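Local coordinates for protein octenoyl-coa reductase/carboxylase (PDB 4A0S) that carboxylates and reduces 2-octenoyl-CoA with NADPH, making an unusual extender unit for assembly of the cinnabaramide polyketide, at residues 92-96 and 162-168; 59-64 and 102-106; 403-407 and 439-445. All blocks are in the same frame, centred on the assembly; numbering follows the deposited sequence.

Interaction 1: residues 92-96 and 162-168; sequences FLKQN and RAWGFET. With CO8 (octanoyl-coenzyme A), chain E.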
loop_
_atom_site.group_PDB
_atom_site.type_symbol
_atom_site.label_atom_id
_atom_site.label_comp_id
_atom_site.label_asym_id
_atom_site.label_seq_id
_atom_site.Cartn_x
_atom_site.Cartn_y
_atom_site.Cartn_z
ATOM N N PHE A 92 18.824 15.279 24.450
ATOM C CA PHE A 92 17.604 14.488 24.245
ATOM C C PHE A 92 16.879 14.211 25.542
ATOM O O PHE A 92 15.646 14.291 25.603
ATOM C CB PHE A 92 17.895 13.180 23.509
ATOM C CG PHE A 92 18.718 13.369 22.267
ATOM C CD1 PHE A 92 18.428 14.397 21.371
ATOM C CD2 PHE A 92 19.796 12.538 22.013
ATOM C CE1 PHE A 92 19.207 14.586 20.228
ATOM C CE2 PHE A 92 20.588 12.711 20.864
ATOM C CZ PHE A 92 20.293 13.735 19.982
ATOM N N LEU A 93 17.658 13.919 26.577
ATOM C CA LEU A 93 17.114 13.639 27.885
ATOM C C LEU A 93 16.376 14.869 28.377
ATOM O O LEU A 93 15.293 14.765 28.949
ATOM C CB LEU A 93 18.223 13.223 28.852
ATOM C CG LEU A 93 18.959 11.921 28.513
ATOM C CD1 LEU A 93 20.008 11.612 29.571
ATOM C CD2 LEU A 93 17.996 10.749 28.359
ATOM N N LYS A 94 16.949 16.038 28.112
ATOM C CA LYS A 94 16.329 17.283 28.526
ATOM C C LYS A 94 15.067 17.576 27.725
ATOM O O LYS A 94 14.077 18.045 28.276
ATOM C CB LYS A 94 17.333 18.430 28.434
ATOM C CG LYS A 94 18.399 18.358 29.513
ATOM C CD LYS A 94 19.307 19.579 29.535
ATOM C CE LYS A 94 19.997 19.709 30.906
ATOM N NZ LYS A 94 19.054 19.904 32.067
ATOM N N GLN A 95 15.104 17.290 26.429
ATOM C CA GLN A 95 13.937 17.443 25.574
ATOM C C GLN A 95 12.840 16.501 26.065
ATOM O O GLN A 95 11.681 16.876 26.155
ATOM C CB GLN A 95 14.269 17.083 24.125
ATOM C CG GLN A 95 15.054 18.136 23.341
ATOM C CD GLN A 95 15.171 17.781 21.862
ATOM O OE1 GLN A 95 15.772 16.757 21.497
ATOM N NE2 GLN A 95 14.589 18.624 20.999
ATOM N N ASN A 96 13.235 15.263 26.333
ATOM C CA ASN A 96 12.352 14.253 26.875
ATOM C C ASN A 96 11.699 14.806 28.152
ATOM O O ASN A 96 10.470 14.890 28.244
ATOM C CB ASN A 96 13.179 12.994 27.156
ATOM C CG ASN A 96 12.348 11.810 27.624
ATOM O OD1 ASN A 96 11.212 11.956 28.099
ATOM N ND2 ASN A 96 12.931 10.614 27.503
ATOM N N ARG A 162 10.851 7.761 21.076
ATOM C CA ARG A 162 12.245 7.808 21.481
ATOM C C ARG A 162 12.882 6.433 21.437
ATOM O O ARG A 162 12.184 5.421 21.395
ATOM C CB ARG A 162 12.374 8.428 22.864
ATOM C CG ARG A 162 12.083 9.913 22.849
ATOM C CD ARG A 162 12.312 10.565 24.234
ATOM N NE ARG A 162 12.115 12.000 24.100
ATOM C CZ ARG A 162 10.928 12.588 24.012
ATOM N NH1 ARG A 162 9.812 11.867 24.084
ATOM N NH2 ARG A 162 10.856 13.909 23.858
ATOM N N ALA A 163 14.210 6.428 21.391
ATOM C CA ALA A 163 15.008 5.218 21.459
ATOM C C ALA A 163 15.464 5.054 22.892
ATOM O O ALA A 163 16.234 5.859 23.425
ATOM C CB ALA A 163 16.212 5.300 20.529
ATOM N N TRP A 164 14.954 4.007 23.512
ATOM C CA TRP A 164 15.355 3.602 24.833
ATOM C C TRP A 164 16.872 3.631 25.016
ATOM O O TRP A 164 17.608 3.099 24.179
ATOM C CB TRP A 164 14.860 2.190 25.043
ATOM C CG TRP A 164 15.060 1.734 26.401
ATOM C CD1 TRP A 164 14.696 2.378 27.531
ATOM C CD2 TRP A 164 15.624 0.487 26.798
ATOM N NE1 TRP A 164 15.025 1.625 28.627
ATOM C CE2 TRP A 164 15.598 0.453 28.203
ATOM C CE3 TRP A 164 16.181 -0.589 26.103
ATOM C CZ2 TRP A 164 16.093 -0.626 28.936
ATOM C CZ3 TRP A 164 16.667 -1.669 26.827
ATOM C CH2 TRP A 164 16.612 -1.681 28.236
ATOM N N GLY A 165 17.325 4.270 26.095
ATOM C CA GLY A 165 18.754 4.349 26.398
ATOM C C GLY A 165 19.539 5.300 25.520
ATOM O O GLY A 165 20.752 5.394 25.651
ATOM N N PHE A 166 18.853 5.998 24.616
ATOM C CA PHE A 166 19.488 6.991 23.764
ATOM C C PHE A 166 18.822 8.357 23.927
ATOM O O PHE A 166 19.464 9.294 24.345
ATOM C CB PHE A 166 19.514 6.542 22.295
ATOM C CG PHE A 166 20.228 7.494 21.401
ATOM C CD1 PHE A 166 21.619 7.584 21.423
ATOM C CD2 PHE A 166 19.515 8.337 20.564
ATOM C CE1 PHE A 166 22.295 8.487 20.602
ATOM C CE2 PHE A 166 20.179 9.246 19.730
ATOM C CZ PHE A 166 21.582 9.319 19.757
ATOM N N GLU A 167 17.534 8.455 23.612
ATOM C CA GLU A 167 16.753 9.641 23.988
ATOM C C GLU A 167 16.013 9.424 25.298
ATOM O O GLU A 167 15.250 10.287 25.734
ATOM C CB GLU A 167 15.748 10.025 22.898
ATOM C CG GLU A 167 16.373 10.563 21.629
ATOM C CD GLU A 167 16.363 9.563 20.499
ATOM O OE1 GLU A 167 15.702 8.516 20.647
ATOM O OE2 GLU A 167 16.996 9.834 19.438
ATOM N N THR A 168 16.201 8.263 25.911
ATOM C CA THR A 168 15.652 8.034 27.230
ATOM C C THR A 168 16.751 7.571 28.137
ATOM O O THR A 168 17.757 7.039 27.689
ATOM C CB THR A 168 14.515 6.977 27.293
ATOM O OG1 THR A 168 15.060 5.663 27.384
ATOM C CG2 THR A 168 13.562 7.095 26.109
HETATM N N1A CO8 E . 25.954 20.090 22.828
HETATM C C2A CO8 E . 24.758 20.369 23.348
HETATM N N3A CO8 E . 23.695 20.552 22.573
HETATM C C4A CO8 E . 23.822 20.452 21.231
HETATM C C5A CO8 E . 25.049 20.159 20.648
HETATM C C6A CO8 E . 26.142 19.977 21.490
HETATM N N6A CO8 E . 27.342 19.685 20.978
HETATM N N7A CO8 E . 24.879 20.117 19.326
HETATM C C8A CO8 E . 23.593 20.378 19.081
HETATM N N9A CO8 E . 22.950 20.584 20.241
HETATM C C1B CO8 E . 21.514 20.906 20.464
HETATM C C2B CO8 E . 21.216 22.370 20.127
HETATM O O2B CO8 E . 20.276 22.914 21.081
HETATM C C3B CO8 E . 20.580 22.232 18.747
HETATM O O3B CO8 E . 19.711 23.323 18.481
HETATM P P3B CO8 E . 20.297 24.464 17.493
HETATM O O7A CO8 E . 20.108 25.880 18.275
HETATM O O8A CO8 E . 21.937 24.338 17.408
HETATM O O9A CO8 E . 19.683 24.407 16.151
HETATM C C4B CO8 E . 19.800 20.926 18.851
HETATM O O4B CO8 E . 20.655 20.071 19.623
HETATM C C5B CO8 E . 19.693 20.209 17.500
HETATM O O5B CO8 E . 19.067 18.923 17.689
HETATM P P1A CO8 E . 17.455 18.842 17.989
HETATM O O1A CO8 E . 17.106 17.229 18.137
HETATM O O2A CO8 E . 17.017 19.557 19.230
HETATM O O3A CO8 E . 16.721 19.547 16.697
HETATM P P2A CO8 E . 16.207 18.862 15.297
HETATM O O4A CO8 E . 16.504 19.917 14.136
HETATM O O5A CO8 E . 14.771 18.429 15.314
HETATM O O6A CO8 E . 17.211 17.609 14.992
HETATM C CBP CO8 E . 17.833 15.309 14.383
HETATM C CCP CO8 E . 16.707 16.368 14.460
HETATM C CDP CO8 E . 18.774 15.764 13.254
HETATM C CEP CO8 E . 17.187 13.983 13.979
HETATM C CAP CO8 E . 18.563 15.207 15.764
HETATM O OAP CO8 E . 17.646 15.031 16.893
HETATM C C9P CO8 E . 19.694 14.143 15.811
HETATM O O9P CO8 E . 20.769 14.379 15.246
HETATM N N8P CO8 E . 19.444 13.014 16.514
HETATM C C7P CO8 E . 20.474 11.951 16.717
HETATM C C6P CO8 E . 20.322 10.699 15.807
HETATM C C5P CO8 E . 21.725 10.268 15.318
HETATM O O5P CO8 E . 22.391 11.030 14.621
HETATM N N4P CO8 E . 22.288 9.146 15.761
HETATM C C3P CO8 E . 21.702 7.998 16.443
HETATM C C2P CO8 E . 21.815 6.917 15.357
HETATM S S1P CO8 E . 20.181 6.211 14.924
HETATM C "C1'" CO8 E . 20.325 4.722 15.793
HETATM O "O1'" CO8 E . 21.418 4.177 16.029
HETATM C "C2'" CO8 E . 19.116 4.217 16.223
HETATM C "C3'" CO8 E . 18.997 3.035 16.917
HETATM C "C4'" CO8 E . 17.722 2.583 17.278
HETATM C "C5'" CO8 E . 16.606 3.614 17.219
HETATM C "C6'" CO8 E . 15.375 2.902 17.820
HETATM C "C7'" CO8 E . 14.150 3.739 17.580
HETATM C "C8'" CO8 E . 12.980 3.071 18.310
HETATM O O HOH W 1 14.170 13.550 23.656
#
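The side-chain amide of Asn96 lies stacked on the guanidinium of Arg162, their planes 24° apart, while ND2 of Asn96 donates to the backbone carbonyl of Glu167. Asn96 CB sits over the guanidinium face, 3.4 Å from Arg162 NE, and the ND2 bond to Glu167 O, 2.9 Å long, lies in the carbonyl plane and on a lone pair. With CG anti to the backbone N (chi1 -175°), the asparagine reaches off helix 89-97 to that carbonyl. A water at the guanidinium edge accepts from Arg162 NE and donates to Phe92 O, each at 2.6 Å; the far end of the arginine is held by a salt bridge to Glu160. Phe92 CB meets Glu167 CG at 3.6 Å, and the ring runs on to Phe166, the two planes at 40° and CE2 meeting CE2 at 3.7 Å. The Glu167 chain, bent at chi2, brings OE1 back to accept from Ala163 N at 2.7 Å, which ties the turn 163-167 together. Leu93 CD2 packs against the backbone of Thr168. Both phenyl rings border the octanoyl-CoA pantetheine arm, Phe92 CZ lying 3.6 Å from CO8 N8P, and Ala163 CB touches the acyl chain. Polar groups thus fix the helix to the turn, while the two aromatic rings border the pantetheine arm of the bound acyl-CoA.

Interaction 2: residues 59-64 and 102-106; sequences ELAPDE and WATRH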
loop_
_atom_site.group_PDB
_atom_site.type_symbol
_atom_site.label_atom_id
_atom_site.label_comp_id
_atom_site.label_asym_id
_atom_site.label_seq_id
_atom_site.Cartn_x
_atom_site.Cartn_y
_atom_site.Cartn_z
ATOM N N GLU A 59 11.937 6.138 40.147
ATOM C CA GLU A 59 10.592 5.708 40.422
ATOM C C GLU A 59 9.951 5.230 39.119
ATOM O O GLU A 59 10.132 5.827 38.040
ATOM C CB GLU A 59 9.809 6.845 41.044
ATOM C CG GLU A 59 8.361 6.545 41.374
ATOM C CD GLU A 59 7.617 7.777 41.869
ATOM O OE1 GLU A 59 8.138 8.906 41.716
ATOM O OE2 GLU A 59 6.504 7.610 42.410
ATOM N N LEU A 60 9.240 4.121 39.232
ATOM C CA LEU A 60 8.593 3.508 38.091
ATOM C C LEU A 60 7.277 4.217 37.756
ATOM O O LEU A 60 6.437 4.425 38.614
ATOM C CB LEU A 60 8.328 2.053 38.438
ATOM C CG LEU A 60 8.359 1.016 37.335
ATOM C CD1 LEU A 60 9.699 1.058 36.577
ATOM C CD2 LEU A 60 8.114 -0.305 38.007
ATOM N N ALA A 61 7.112 4.597 36.500
ATOM C CA ALA A 61 5.867 5.208 36.026
ATOM C C ALA A 61 4.817 4.121 35.938
ATOM O O ALA A 61 5.158 2.950 35.930
ATOM C CB ALA A 61 6.085 5.850 34.658
ATOM N N PRO A 62 3.532 4.497 35.854
ATOM C CA PRO A 62 2.532 3.430 35.916
ATOM C C PRO A 62 2.510 2.511 34.695
ATOM O O PRO A 62 1.999 1.392 34.780
ATOM C CB PRO A 62 1.203 4.181 36.041
ATOM C CG PRO A 62 1.502 5.568 35.561
ATOM C CD PRO A 62 2.924 5.834 35.901
ATOM N N ASP A 63 3.064 2.972 33.581
ATOM C CA ASP A 63 3.026 2.197 32.349
ATOM C C ASP A 63 4.400 1.551 32.139
ATOM O O ASP A 63 4.689 1.011 31.078
ATOM C CB ASP A 63 2.710 3.108 31.178
ATOM C CG ASP A 63 3.792 4.150 30.952
ATOM O OD1 ASP A 63 4.459 4.564 31.939
ATOM O OD2 ASP A 63 3.999 4.551 29.784
ATOM N N GLU A 64 5.235 1.600 33.168
ATOM C CA GLU A 64 6.598 1.115 33.025
ATOM C C GLU A 64 6.848 -0.175 33.756
ATOM O O GLU A 64 6.113 -0.546 34.661
ATOM C CB GLU A 64 7.580 2.154 33.521
ATOM C CG GLU A 64 7.864 3.239 32.515
ATOM C CD GLU A 64 8.621 4.394 33.134
ATOM O OE1 GLU A 64 8.974 4.317 34.329
ATOM O OE2 GLU A 64 8.859 5.398 32.433
ATOM N N TRP A 102 5.992 12.252 34.338
ATOM C CA TRP A 102 6.925 11.151 34.488
ATOM C C TRP A 102 8.184 11.321 33.672
ATOM O O TRP A 102 9.220 10.762 34.027
ATOM C CB TRP A 102 6.241 9.843 34.150
ATOM C CG TRP A 102 5.274 9.450 35.204
ATOM C CD1 TRP A 102 3.914 9.554 35.152
ATOM C CD2 TRP A 102 5.594 8.904 36.493
ATOM N NE1 TRP A 102 3.362 9.089 36.335
ATOM C CE2 TRP A 102 4.373 8.692 37.174
ATOM C CE3 TRP A 102 6.797 8.576 37.139
ATOM C CZ2 TRP A 102 4.317 8.155 38.469
ATOM C CZ3 TRP A 102 6.741 8.033 38.423
ATOM C CH2 TRP A 102 5.503 7.840 39.076
ATOM N N ALA A 103 8.110 12.105 32.596
ATOM C CA ALA A 103 9.274 12.265 31.718
ATOM C C ALA A 103 10.444 12.958 32.399
ATOM O O ALA A 103 11.584 12.758 31.994
ATOM C CB ALA A 103 8.905 12.988 30.431
ATOM N N THR A 104 10.178 13.756 33.435
ATOM C CA THR A 104 11.265 14.572 34.001
ATOM C C THR A 104 12.363 13.688 34.586
ATOM O O THR A 104 13.499 14.099 34.664
ATOM C CB THR A 104 10.811 15.623 35.066
ATOM O OG1 THR A 104 10.577 14.971 36.311
ATOM C CG2 THR A 104 9.570 16.363 34.629
ATOM N N ARG A 105 12.013 12.465 34.974
ATOM C CA ARG A 105 12.996 11.525 35.519
ATOM C C ARG A 105 14.174 11.295 34.593
ATOM O O ARG A 105 15.281 11.049 35.062
ATOM C CB ARG A 105 12.362 10.177 35.840
ATOM C CG ARG A 105 11.337 10.187 36.979
ATOM C CD ARG A 105 10.565 8.881 36.888
ATOM N NE ARG A 105 10.087 8.703 35.510
ATOM C CZ ARG A 105 9.879 7.542 34.905
ATOM N NH1 ARG A 105 10.092 6.392 35.538
ATOM N NH2 ARG A 105 9.445 7.541 33.659
ATOM N N HIS A 106 13.936 11.396 33.286
ATOM C CA HIS A 106 14.967 11.137 32.293
ATOM C C HIS A 106 16.111 12.126 32.326
ATOM O O HIS A 106 17.217 11.810 31.894
ATOM C CB HIS A 106 14.350 11.074 30.902
ATOM C CG HIS A 106 13.480 9.893 30.746
ATOM N ND1 HIS A 106 13.994 8.641 30.500
ATOM C CD2 HIS A 106 12.155 9.734 30.945
ATOM C CE1 HIS A 106 13.006 7.765 30.493
ATOM N NE2 HIS A 106 11.883 8.404 30.766
#
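Arg105 reaches from the 3-10 segment to the turn 61-64 and meets the carboxylate of Glu64 end-on, NH1 to OE1 and NH2 to OE2, in a two-pronged salt bridge. The flat groups are nearly coplanar, 24° apart, and Arg105 NH2 points to Glu64 OE2 at 2.5 Å with an N-H...O angle of 173°. Arg105 NH1 donates twice, to Glu64 OE1 on its syn lone pair and to Glu59 O at 2.6 Å. The bend at chi3 folds the guanidinium back, and NE donates to Trp102 O at 2.7 Å, in the carbonyl plane. Glu64 OE1 takes a second donor, Ala61 N at 2.9 Å, from above the carboxylate plane, so the acid also braces the type I turn from Ala61 to Glu64. Ala61 and Pro62 pack over one face of the Trp102 indole: Ala61 CA stands 3.6 Å from the centroid of the six-membered ring and Pro62 CD 3.7 Å from that of the five-membered ring, both CH-pi contacts. Glu59 lies at the indole rim, its carboxylate turned 74° from the ring. Trp102 NE1 is satisfied across a subunit boundary, by Ile126 O of the third subunit. A methionine in place of Arg105 would probably leave the Glu64 carboxylate without its countercharge and Glu59 O and Trp102 O without these donors. One cation thus satisfies a carboxylate and two backbone carbonyls, a pairing likely to keep Glu64 ionised while the indole carries the contact into the tetramer interface.

Interaction 3: residues 403-407 and 439-445; sequences SRQVG and LRGLTAT. With NAP (NADP nicotinamide-adenine-dinucleotide phosphate), chain F.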
loop_
_atom_site.group_PDB
_atom_site.type_symbol
_atom_site.label_atom_id
_atom_site.label_comp_id
_atom_site.label_asym_id
_atom_site.label_seq_id
_atom_site.Cartn_x
_atom_site.Cartn_y
_atom_site.Cartn_z
ATOM N N SER A 403 34.934 -0.949 14.780
ATOM C CA SER A 403 34.474 -1.859 13.743
ATOM C C SER A 403 35.252 -3.176 13.760
ATOM O O SER A 403 35.545 -3.753 12.711
ATOM C CB SER A 403 34.497 -1.166 12.369
ATOM O OG SER A 403 34.014 -2.014 11.329
ATOM N N ARG A 404 35.542 -3.666 14.962
ATOM C CA ARG A 404 36.306 -4.890 15.123
ATOM C C ARG A 404 35.406 -6.100 15.274
ATOM O O ARG A 404 35.886 -7.231 15.365
ATOM C CB ARG A 404 37.236 -4.782 16.329
ATOM C CG ARG A 404 38.446 -3.868 16.100
ATOM C CD ARG A 404 39.283 -3.757 17.366
ATOM N NE ARG A 404 39.874 -5.032 17.759
ATOM C CZ ARG A 404 40.930 -5.584 17.172
ATOM N NH1 ARG A 404 41.510 -4.982 16.146
ATOM N NH2 ARG A 404 41.400 -6.754 17.596
ATOM N N GLN A 405 34.097 -5.853 15.316
ATOM C CA GLN A 405 33.122 -6.912 15.452
ATOM C C GLN A 405 32.408 -7.224 14.137
ATOM O O GLN A 405 32.398 -6.430 13.216
ATOM C CB GLN A 405 32.082 -6.499 16.488
ATOM C CG GLN A 405 30.848 -5.806 15.932
ATOM C CD GLN A 405 31.101 -4.409 15.373
ATOM O OE1 GLN A 405 32.226 -3.911 15.349
ATOM N NE2 GLN A 405 30.033 -3.770 14.929
ATOM N N VAL A 406 31.831 -8.408 14.070
ATOM C CA VAL A 406 30.796 -8.670 13.105
ATOM C C VAL A 406 29.575 -9.007 13.941
ATOM O O VAL A 406 29.707 -9.381 15.121
ATOM C CB VAL A 406 31.180 -9.806 12.136
ATOM C CG1 VAL A 406 32.428 -9.410 11.379
ATOM C CG2 VAL A 406 31.383 -11.140 12.891
ATOM N N GLY A 407 28.395 -8.846 13.351
ATOM C CA GLY A 407 27.180 -9.133 14.057
ATOM C C GLY A 407 27.057 -8.263 15.281
ATOM O O GLY A 407 27.275 -7.053 15.224
ATOM N N LEU A 439 27.642 -16.620 14.061
ATOM C CA LEU A 439 28.769 -15.705 14.181
ATOM C C LEU A 439 29.671 -15.961 15.377
ATOM O O LEU A 439 30.566 -15.162 15.647
ATOM C CB LEU A 439 28.273 -14.259 14.193
ATOM C CG LEU A 439 27.513 -13.813 12.939
ATOM C CD1 LEU A 439 27.141 -12.359 13.073
ATOM C CD2 LEU A 439 28.317 -14.057 11.637
ATOM N N ARG A 440 29.477 -17.080 16.067
ATOM C CA ARG A 440 30.250 -17.346 17.272
ATOM C C ARG A 440 31.743 -17.243 16.958
ATOM O O ARG A 440 32.222 -17.830 15.983
ATOM C CB ARG A 440 29.950 -18.737 17.826
ATOM C CG ARG A 440 30.592 -18.982 19.170
ATOM C CD ARG A 440 30.856 -20.465 19.431
ATOM N NE ARG A 440 29.705 -21.324 19.130
ATOM C CZ ARG A 440 28.517 -21.269 19.736
ATOM N NH1 ARG A 440 28.272 -20.368 20.680
ATOM N NH2 ARG A 440 27.560 -22.118 19.380
ATOM N N GLY A 441 32.455 -16.462 17.763
ATOM C CA GLY A 441 33.920 -16.403 17.662
ATOM C C GLY A 441 34.483 -15.597 16.499
ATOM O O GLY A 441 35.698 -15.404 16.416
ATOM N N LEU A 442 33.618 -15.120 15.605
ATOM C CA LEU A 442 34.069 -14.349 14.441
ATOM C C LEU A 442 34.304 -12.908 14.804
ATOM O O LEU A 442 33.618 -12.367 15.653
ATOM C CB LEU A 442 33.053 -14.411 13.305
ATOM C CG LEU A 442 32.776 -15.796 12.712
ATOM C CD1 LEU A 442 32.041 -15.630 11.398
ATOM C CD2 LEU A 442 34.057 -16.598 12.530
ATOM N N THR A 443 35.300 -12.303 14.163
ATOM C CA THR A 443 35.624 -10.906 14.373
ATOM C C THR A 443 35.886 -10.262 13.024
ATOM O O THR A 443 35.920 -10.947 12.001
ATOM C CB THR A 443 36.875 -10.730 15.288
ATOM O OG1 THR A 443 38.025 -11.239 14.609
ATOM C CG2 THR A 443 36.706 -11.456 16.623
ATOM N N ALA A 444 36.078 -8.946 13.021
ATOM C CA ALA A 444 36.325 -8.227 11.785
ATOM C C ALA A 444 37.814 -8.115 11.468
ATOM O O ALA A 444 38.179 -7.635 10.381
ATOM C CB ALA A 444 35.684 -6.834 11.818
ATOM N N THR A 445 38.672 -8.562 12.393
ATOM C CA THR A 445 40.121 -8.536 12.158
ATOM C C THR A 445 40.702 -9.932 12.005
ATOM O O THR A 445 40.367 -10.836 12.776
ATOM C CB THR A 445 40.849 -7.847 13.301
ATOM O OG1 THR A 445 40.625 -8.599 14.505
ATOM C CG2 THR A 445 40.318 -6.415 13.470
HETATM P PA NAP F . 27.645 -2.093 13.197
HETATM O O1A NAP F . 27.272 -3.450 13.905
HETATM O O2A NAP F . 28.940 -1.456 13.604
HETATM O O5B NAP F . 27.699 -2.407 11.692
HETATM C C5B NAP F . 27.879 -1.312 10.817
HETATM C C4B NAP F . 28.517 -1.868 9.554
HETATM O O4B NAP F . 28.645 -0.750 8.665
HETATM C C3B NAP F . 29.935 -2.434 9.786
HETATM O O3B NAP F . 29.837 -3.824 9.556
HETATM C C2B NAP F . 30.762 -1.867 8.643
HETATM O O2B NAP F . 30.702 -2.689 7.478
HETATM C C1B NAP F . 30.092 -0.581 8.315
HETATM N N9A NAP F . 30.645 0.467 9.210
HETATM C C8A NAP F . 31.090 0.360 10.473
HETATM N N7A NAP F . 31.470 1.558 10.935
HETATM C C5A NAP F . 31.256 2.414 9.946
HETATM C C6A NAP F . 31.477 3.763 9.827
HETATM N N6A NAP F . 31.967 4.448 10.860
HETATM N N1A NAP F . 31.156 4.352 8.686
HETATM C C2A NAP F . 30.630 3.669 7.672
HETATM N N3A NAP F . 30.426 2.372 7.733
HETATM C C4A NAP F . 30.731 1.734 8.866
HETATM O O3 NAP F . 26.472 -1.020 13.390
HETATM P PN NAP F . 24.922 -1.340 13.109
HETATM O O1N NAP F . 24.410 -1.763 14.531
HETATM O O2N NAP F . 24.683 -2.274 11.951
HETATM O O5D NAP F . 24.451 0.157 12.823
HETATM C C5D NAP F . 24.881 0.699 11.578
HETATM C C4D NAP F . 24.291 2.080 11.525
HETATM O O4D NAP F . 22.836 1.909 11.642
HETATM C C3D NAP F . 24.695 2.958 12.710
HETATM O O3D NAP F . 24.872 4.258 12.109
HETATM C C2D NAP F . 23.490 2.930 13.625
HETATM O O2D NAP F . 23.390 4.138 14.415
HETATM C C1D NAP F . 22.407 2.952 12.564
HETATM N N1N NAP F . 21.267 2.270 13.131
HETATM C C2N NAP F . 20.048 2.905 13.029
HETATM C C3N NAP F . 18.982 2.239 13.563
HETATM C C7N NAP F . 17.677 2.929 13.465
HETATM O O7N NAP F . 17.541 3.985 12.838
HETATM N N7N NAP F . 16.739 2.323 14.141
HETATM C C4N NAP F . 19.102 0.988 14.176
HETATM C C5N NAP F . 20.318 0.334 14.273
HETATM C C6N NAP F . 21.415 0.985 13.734
HETATM P P2B NAP F . 31.846 -2.406 6.383
HETATM O O1X NAP F . 31.659 -3.806 5.571
HETATM O O2X NAP F . 31.450 -1.156 5.447
HETATM O O3X NAP F . 33.077 -2.273 7.247
HETATM O O HOH W 2 32.709 -9.937 16.682
#
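Over one face of the Arg404 guanidinium lies the methyl of Thr445, with CG2 3.3 Å from NH1; the arginine chain, bent at chi3 (64°), brings the planar group across the last modelled residue. The other flat side chain, the amide of Gln405, takes no part in the contact with 439-445 and serves the cofactor: NE2 donates to NAP O2A at 2.9 Å and, weakly, to O1A, two oxygens of the same phosphate. Between these groups the backbones are pinned by one direct hydrogen bond, Ala444 N to Arg404 O at 2.9 Å. Ala444 CB presses on Ser403 O at 3.2 Å. A water adds a second link, accepting from Val406 N and donating to Leu442 O. Val406 spreads its methyls along the tail: CG2 meets Leu442 CB at 3.7 Å, while CG1 faces the backbone of Thr443 and Ala444. Farther on, Leu439 CD1 lies 3.4 Å from Gly407 CA, where a beta carbon would clash with it; the positive phi of Gly407 (60°) also suits a residue without a side chain. Leu439 and Leu442 are the ends of a type II turn that doubles the tail back. Segment 403-407 follows helix 393-401, closed by a Schellman motif with Ser403 as C', and leads into strand 408-412. Helix 255-263 packs against Val406, Leu439 and Ala444, and its Lys257 bonds Ser403 OG, so the C-terminal tail packs against a loop whose Gln405 holds the cofactor.

How the interactions relate
Interactions 1 and 2 are neighbours, their centres 13 Å apart, and their segments alternate along the chain within the GroES-like region. They touch directly: Asn96 ND2 lies 3.4 Å from His106 CG, and Thr168 CB is 3.6 Å from His106 CE1. Interaction 1 lines the octanoyl-CoA pocket, whereas interaction 2 lies away from the ligand pockets and reaches the third subunit. Interaction 3 lies on the opposite side of the chain's centre, its centre about 29 Å from that of interaction 1 and 37 Å from that of interaction 2. The ligands span the gap: the side chain of Phe166 is about 8 Å from the bound NADP, and that of Gln405 about 12 Å from the bound acyl-CoA.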